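S-adenosylmethionine:tRNA ribosyltransferase-isomerase (PDB 1WDI) probably transfers and isomerises the ribose moiety of S-adenosylmethionine onto the 7-aminomethyl-7-deazaguanine of tRNA, giving epoxyqueuosine. Local coordinates at residues Phe51-Asp56 with Gly250-Ala255; Arg28-Tyr33 with Glu331-Tyr336. All blocks are in the same frame, centred on the assembly; numbering follows the deposited sequence.

Interaction 1: Phe51-Asp56 with Gly250-Ala255; sequences FLRPGD and GRRVVA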
loop_
_atom_site.group_PDB
_atom_site.type_symbol
_atom_site.label_atom_id
_atom_site.label_comp_id
_atom_site.label_asym_id
_atom_site.label_seq_id
_atom_site.Cartn_x
_atom_site.Cartn_y
_atom_site.Cartn_z
ATOM N N PHE A 51 -1.758 -8.273 -21.774
ATOM C CA PHE A 51 -1.393 -6.878 -21.948
ATOM C C PHE A 51 0.027 -6.525 -21.570
ATOM O O PHE A 51 0.456 -5.389 -21.738
ATOM C CB PHE A 51 -2.389 -6.001 -21.194
ATOM C CG PHE A 51 -3.802 -6.196 -21.657
ATOM C CD1 PHE A 51 -4.602 -7.188 -21.101
ATOM C CD2 PHE A 51 -4.302 -5.446 -22.717
ATOM C CE1 PHE A 51 -5.881 -7.438 -21.595
ATOM C CE2 PHE A 51 -5.583 -5.687 -23.220
ATOM C CZ PHE A 51 -6.373 -6.687 -22.658
ATOM N N LEU A 52 0.767 -7.501 -21.065
ATOM C CA LEU A 52 2.149 -7.247 -20.710
ATOM C C LEU A 52 3.020 -7.946 -21.740
ATOM O O LEU A 52 2.509 -8.600 -22.656
ATOM C CB LEU A 52 2.447 -7.787 -19.314
ATOM C CG LEU A 52 1.616 -7.185 -18.181
ATOM C CD1 LEU A 52 2.169 -7.676 -16.849
ATOM C CD2 LEU A 52 1.663 -5.664 -18.250
ATOM N N ARG A 53 4.329 -7.794 -21.613
ATOM C CA ARG A 53 5.230 -8.467 -22.532
ATOM C C ARG A 53 6.566 -8.761 -21.873
ATOM O O ARG A 53 6.930 -8.135 -20.879
ATOM C CB ARG A 53 5.406 -7.656 -23.819
ATOM C CG ARG A 53 5.747 -6.204 -23.636
ATOM C CD ARG A 53 4.967 -5.364 -24.643
ATOM N NE ARG A 53 5.383 -3.970 -24.606
ATOM C CZ ARG A 53 4.700 -2.964 -25.139
ATOM N NH1 ARG A 53 3.549 -3.190 -25.759
ATOM N NH2 ARG A 53 5.171 -1.729 -25.049
ATOM N N PRO A 54 7.300 -9.752 -22.397
ATOM C CA PRO A 54 8.594 -10.071 -21.791
ATOM C C PRO A 54 9.456 -8.822 -21.660
ATOM O O PRO A 54 9.594 -8.049 -22.605
ATOM C CB PRO A 54 9.182 -11.120 -22.745
ATOM C CG PRO A 54 8.505 -10.828 -24.059
ATOM C CD PRO A 54 7.087 -10.517 -23.640
ATOM N N GLY A 55 10.021 -8.620 -20.477
ATOM C CA GLY A 55 10.841 -7.442 -20.270
ATOM C C GLY A 55 10.123 -6.416 -19.418
ATOM O O GLY A 55 10.767 -5.563 -18.817
ATOM N N ASP A 56 8.792 -6.477 -19.373
ATOM C CA ASP A 56 8.046 -5.548 -18.533
ATOM C C ASP A 56 8.515 -5.788 -17.104
ATOM O O ASP A 56 8.823 -6.919 -16.724
ATOM C CB ASP A 56 6.536 -5.813 -18.588
ATOM C CG ASP A 56 5.863 -5.188 -19.796
ATOM O OD1 ASP A 56 6.439 -4.268 -20.412
ATOM O OD2 ASP A 56 4.733 -5.609 -20.113
ATOM N N GLY A 250 14.559 1.127 -22.285
ATOM C CA GLY A 250 13.251 1.369 -22.868
ATOM C C GLY A 250 12.171 0.357 -22.515
ATOM O O GLY A 250 11.158 0.269 -23.208
ATOM N N ARG A 251 12.379 -0.416 -21.450
ATOM C CA ARG A 251 11.388 -1.402 -21.025
ATOM C C ARG A 251 10.406 -0.777 -20.021
ATOM O O ARG A 251 10.770 0.108 -19.253
ATOM C CB ARG A 251 12.089 -2.628 -20.427
ATOM C CG ARG A 251 12.893 -3.421 -21.471
ATOM C CD ARG A 251 13.466 -4.736 -20.923
ATOM N NE ARG A 251 14.607 -4.559 -20.023
ATOM C CZ ARG A 251 14.583 -4.793 -18.713
ATOM N NH1 ARG A 251 13.474 -5.215 -18.120
ATOM N NH2 ARG A 251 15.682 -4.617 -17.990
ATOM N N ARG A 252 9.161 -1.238 -20.034
ATOM C CA ARG A 252 8.134 -0.679 -19.155
ATOM C C ARG A 252 8.203 -1.047 -17.682
ATOM O O ARG A 252 8.437 -2.202 -17.323
ATOM C CB ARG A 252 6.740 -1.050 -19.665
ATOM C CG ARG A 252 6.470 -0.630 -21.098
ATOM C CD ARG A 252 5.015 -0.853 -21.458
ATOM N NE ARG A 252 4.628 -2.265 -21.402
ATOM C CZ ARG A 252 3.445 -2.725 -21.802
ATOM N NH1 ARG A 252 2.540 -1.880 -22.282
ATOM N NH2 ARG A 252 3.168 -4.025 -21.737
ATOM N N VAL A 253 7.993 -0.043 -16.834
ATOM C CA VAL A 253 7.952 -0.242 -15.397
ATOM C C VAL A 253 6.460 -0.143 -15.088
ATOM O O VAL A 253 5.846 0.913 -15.267
ATOM C CB VAL A 253 8.736 0.856 -14.645
ATOM C CG1 VAL A 253 8.574 0.678 -13.141
ATOM C CG2 VAL A 253 10.209 0.777 -15.018
ATOM N N VAL A 254 5.879 -1.260 -14.661
ATOM C CA VAL A 254 4.454 -1.341 -14.364
ATOM C C VAL A 254 4.212 -1.378 -12.864
ATOM O O VAL A 254 4.622 -2.313 -12.176
ATOM C CB VAL A 254 3.839 -2.608 -15.015
ATOM C CG1 VAL A 254 2.323 -2.598 -14.861
ATOM C CG2 VAL A 254 4.230 -2.666 -16.496
ATOM N N ALA A 255 3.534 -0.356 -12.359
ATOM C CA ALA A 255 3.261 -0.270 -10.936
ATOM C C ALA A 255 2.006 -1.024 -10.551
ATOM O O ALA A 255 0.977 -0.929 -11.219
ATOM C CB ALA A 255 3.128 1.203 -10.516
HETATM O O HOH W 1 0.430 -3.333 -23.563
HETATM O O HOH W 2 8.629 -3.509 -21.629
#

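Interaction 2: Arg28-Tyr33 with Glu331-Tyr336; sequences RLMVVY and EGYRFY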
loop_
_atom_site.group_PDB
_atom_site.type_symbol
_atom_site.label_atom_id
_atom_site.label_comp_id
_atom_site.label_asym_id
_atom_site.label_seq_id
_atom_site.Cartn_x
_atom_site.Cartn_y
_atom_site.Cartn_z
ATOM N N ARG A 28 -12.886 -8.495 -12.175
ATOM C CA ARG A 28 -12.835 -7.877 -13.494
ATOM C C ARG A 28 -11.653 -6.917 -13.621
ATOM O O ARG A 28 -11.143 -6.404 -12.624
ATOM C CB ARG A 28 -14.149 -7.147 -13.786
ATOM C CG ARG A 28 -15.364 -8.078 -13.798
ATOM C CD ARG A 28 -16.643 -7.326 -14.108
ATOM N NE ARG A 28 -16.598 -6.730 -15.440
ATOM C CZ ARG A 28 -17.573 -5.994 -15.960
ATOM N NH1 ARG A 28 -18.676 -5.761 -15.261
ATOM N NH2 ARG A 28 -17.437 -5.482 -17.175
ATOM N N LEU A 29 -11.211 -6.697 -14.855
ATOM C CA LEU A 29 -10.099 -5.800 -15.122
ATOM C C LEU A 29 -10.442 -4.901 -16.301
ATOM O O LEU A 29 -10.677 -5.383 -17.413
ATOM C CB LEU A 29 -8.824 -6.596 -15.448
ATOM C CG LEU A 29 -7.623 -5.782 -15.938
ATOM C CD1 LEU A 29 -7.114 -4.880 -14.805
ATOM C CD2 LEU A 29 -6.516 -6.712 -16.413
ATOM N N MET A 30 -10.494 -3.595 -16.057
ATOM C CA MET A 30 -10.773 -2.663 -17.135
ATOM C C MET A 30 -9.433 -2.145 -17.624
ATOM O O MET A 30 -8.665 -1.564 -16.852
ATOM C CB MET A 30 -11.633 -1.477 -16.661
ATOM C CG MET A 30 -11.898 -0.464 -17.771
ATOM S SD MET A 30 -12.695 1.096 -17.256
ATOM C CE MET A 30 -14.369 0.557 -17.150
ATOM N N VAL A 31 -9.136 -2.376 -18.899
ATOM C CA VAL A 31 -7.889 -1.892 -19.471
ATOM C C VAL A 31 -8.208 -0.605 -20.230
ATOM O O VAL A 31 -9.077 -0.598 -21.105
ATOM C CB VAL A 31 -7.277 -2.914 -20.457
ATOM C CG1 VAL A 31 -5.960 -2.368 -21.021
ATOM C CG2 VAL A 31 -7.045 -4.259 -19.748
ATOM N N VAL A 32 -7.530 0.486 -19.883
ATOM C CA VAL A 32 -7.759 1.756 -20.571
ATOM C C VAL A 32 -6.417 2.363 -20.977
ATOM O O VAL A 32 -5.421 2.209 -20.274
ATOM C CB VAL A 32 -8.557 2.746 -19.675
ATOM C CG1 VAL A 32 -7.802 3.014 -18.393
ATOM C CG2 VAL A 32 -8.814 4.051 -20.429
ATOM N N TYR A 33 -6.386 3.045 -22.118
ATOM C CA TYR A 33 -5.143 3.635 -22.609
ATOM C C TYR A 33 -5.000 5.146 -22.398
ATOM O O TYR A 33 -5.954 5.898 -22.598
ATOM C CB TYR A 33 -4.977 3.295 -24.090
ATOM C CG TYR A 33 -4.975 1.807 -24.359
ATOM C CD1 TYR A 33 -6.166 1.083 -24.386
ATOM C CD2 TYR A 33 -3.778 1.111 -24.544
ATOM C CE1 TYR A 33 -6.168 -0.297 -24.586
ATOM C CE2 TYR A 33 -3.767 -0.271 -24.742
ATOM C CZ TYR A 33 -4.968 -0.967 -24.760
ATOM O OH TYR A 33 -4.970 -2.335 -24.930
ATOM N N GLU A 331 -21.073 -0.303 -16.371
ATOM C CA GLU A 331 -20.813 -1.698 -16.723
ATOM C C GLU A 331 -20.854 -2.679 -15.552
ATOM O O GLU A 331 -20.494 -3.851 -15.699
ATOM C CB GLU A 331 -19.471 -1.820 -17.453
ATOM C CG GLU A 331 -19.492 -1.350 -18.904
ATOM C CD GLU A 331 -20.483 -2.135 -19.764
ATOM O OE1 GLU A 331 -20.543 -3.377 -19.635
ATOM O OE2 GLU A 331 -21.195 -1.512 -20.580
ATOM N N GLY A 332 -21.288 -2.203 -14.391
ATOM C CA GLY A 332 -21.393 -3.074 -13.233
ATOM C C GLY A 332 -20.122 -3.459 -12.485
ATOM O O GLY A 332 -20.142 -4.412 -11.709
ATOM N N TYR A 333 -19.019 -2.746 -12.698
ATOM C CA TYR A 333 -17.787 -3.074 -11.979
ATOM C C TYR A 333 -17.986 -2.857 -10.487
ATOM O O TYR A 333 -18.829 -2.058 -10.079
ATOM C CB TYR A 333 -16.616 -2.196 -12.430
ATOM C CG TYR A 333 -15.987 -2.605 -13.736
ATOM C CD1 TYR A 333 -16.614 -2.339 -14.956
ATOM C CD2 TYR A 333 -14.757 -3.263 -13.755
ATOM C CE1 TYR A 333 -16.024 -2.716 -16.162
ATOM C CE2 TYR A 333 -14.164 -3.646 -14.954
ATOM C CZ TYR A 333 -14.803 -3.367 -16.152
ATOM O OH TYR A 333 -14.204 -3.733 -17.335
ATOM N N ARG A 334 -17.208 -3.568 -9.680
ATOM C CA ARG A 334 -17.275 -3.423 -8.230
ATOM C C ARG A 334 -16.131 -2.482 -7.841
ATOM O O ARG A 334 -15.053 -2.526 -8.441
ATOM C CB ARG A 334 -17.134 -4.791 -7.551
ATOM C CG ARG A 334 -18.305 -5.745 -7.834
ATOM C CD ARG A 334 -18.003 -7.154 -7.327
ATOM N NE ARG A 334 -16.695 -7.581 -7.813
ATOM C CZ ARG A 334 -15.673 -7.917 -7.034
ATOM N NH1 ARG A 334 -15.802 -7.893 -5.711
ATOM N NH2 ARG A 334 -14.505 -8.242 -7.580
ATOM N N PHE A 335 -16.375 -1.628 -6.851
ATOM C CA PHE A 335 -15.396 -0.634 -6.422
ATOM C C PHE A 335 -14.762 -0.846 -5.052
ATOM O O PHE A 335 -15.212 -1.668 -4.256
ATOM C CB PHE A 335 -16.037 0.760 -6.454
ATOM C CG PHE A 335 -16.365 1.247 -7.838
ATOM C CD1 PHE A 335 -17.219 0.523 -8.665
ATOM C CD2 PHE A 335 -15.805 2.424 -8.320
ATOM C CE1 PHE A 335 -17.504 0.965 -9.955
ATOM C CE2 PHE A 335 -16.082 2.874 -9.607
ATOM C CZ PHE A 335 -16.934 2.144 -10.428
ATOM N N TYR A 336 -13.703 -0.081 -4.803
ATOM C CA TYR A 336 -12.968 -0.103 -3.543
ATOM C C TYR A 336 -12.051 -1.307 -3.353
ATOM O O TYR A 336 -11.822 -2.085 -4.280
ATOM C CB TYR A 336 -13.939 0.018 -2.360
ATOM C CG TYR A 336 -13.353 0.733 -1.159
ATOM C CD1 TYR A 336 -12.771 1.995 -1.295
ATOM C CD2 TYR A 336 -13.386 0.159 0.109
ATOM C CE1 TYR A 336 -12.236 2.668 -0.196
ATOM C CE2 TYR A 336 -12.854 0.823 1.217
ATOM C CZ TYR A 336 -12.281 2.077 1.053
ATOM O OH TYR A 336 -11.760 2.743 2.135
HETATM O O HOH W 3 -14.469 -6.541 -17.301
#

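Interaction 1: Phe51-Asp56 with Gly250-Ala255
A side-on salt bridge between Asp56 and Arg252, strengthened by the carbonyl of Phe51, joins the loop leading from helix 48-51 into strand 57-73 to the chain entering strand 253-256. Arg252 NE donates almost straight (175°) to Asp56 OD1 at 2.9 Å, while Arg252 NH2 reaches Asp56 OD2 at 2.8 Å; both oxygens are met syn, with NE well out of the carboxylate plane and the two flat groups twisted. Arg252 suits this place because its planar head has donors to spare: NH2 also binds Phe51 O, at 3.0 Å, and NH1 reaches the same carbonyl through a water. A second water links Asp56 OD1 to Arg252 N. Asp56 is short enough to turn back on its own loop, where OD2 takes the N-H of Arg53 at 2.7 Å from above the carboxylate plane. That oxygen therefore has two donors, which should fix the carboxylate's rotation. The exposed guanidinium of Arg53 lies flat on that of Arg252, planes 8° apart and centres 3.6 Å apart; Asp56 beside them probably offsets much of the like charge. Farther along, Arg251 NH1 donates to a lone pair of Gly55 O at 2.8 Å and also forms a salt bridge with Glu203. Beneath the polar layer, Leu52 CD2 meets Val254 CG2 at 4.3 Å. Arg53 to Asp56 form a type II turn, with Pro54 suited to its second position and Gly55 to the positive phi (106°) of its third. On the other side, Gly250 ends helix 237-248 in a Schellman motif. Turn and helix end thus deliver two neighbouring parallel strands side by side into the mixed sheet.

Interaction 2: Arg28-Tyr33 with Glu331-Tyr336
Arg28 turns its chain at chi3 (62°), which lays its guanidinium over one face of the Tyr333 ring, and Met30, extended as far as SD (chi1 178°) and then bent at chi3, brings its thioether toward the other. The tyrosine is thus sandwiched between a cation and a sulfur. Arg28 CZ stands 3.9 Å from the ring centroid, a cation-pi stack with planes 26° apart, displaced toward the CE1 rim of the ring, where Arg28 NH2 comes within 3.3 Å of Tyr333 CE1. On the opposite face the sulfur stands off, Met30 SD lying 5.4 Å from the centroid in a distant Met-aromatic pair, but Met30 CB packs 3.7 Å from Tyr333 CZ. The flexible, apolar methionine suits this buried place between strand 28-32 and helix 318-330.

In its own plane, the Arg28 guanidinium is held at two edges. NH1 donates to Glu331 O at 2.7 Å, the carbonyl of the first residue beyond helix 318-330, where Gly332, with positive phi, completes a Schellman motif. NE gives its hydrogen to a water 2.8 Å away, which also bonds Tyr333 OH. That hydroxyl is hydrogen-bonded to His42 ND1 as well, so the ring is tied at its polar end besides being clasped by its faces. The positive charge of Arg28 would probably be favoured both by the ring's pi electrons and by the negative C-terminal end of the helix dipole.

From the N terminus, the chain first lays down strand 28-32, the opening side of interaction 2. That strand pairs with strand 40-44; the chain then runs through helix 48-51 and reaches residues 51-56, where interaction 1 begins. Residues 250-255 close that inner loop, after 193 intervening residues; the chain then continues to residues 331-336, which close the outer one. Interaction 1 is therefore enclosed by interaction 2, and the two do not cross. The former ties together the starts of strands 57-73 and 253-256, the latter secures the end of helix 318-330 over strand 28-32. Both reach one mixed sheet, and they touch where Phe51 packs against Val31 and Tyr33.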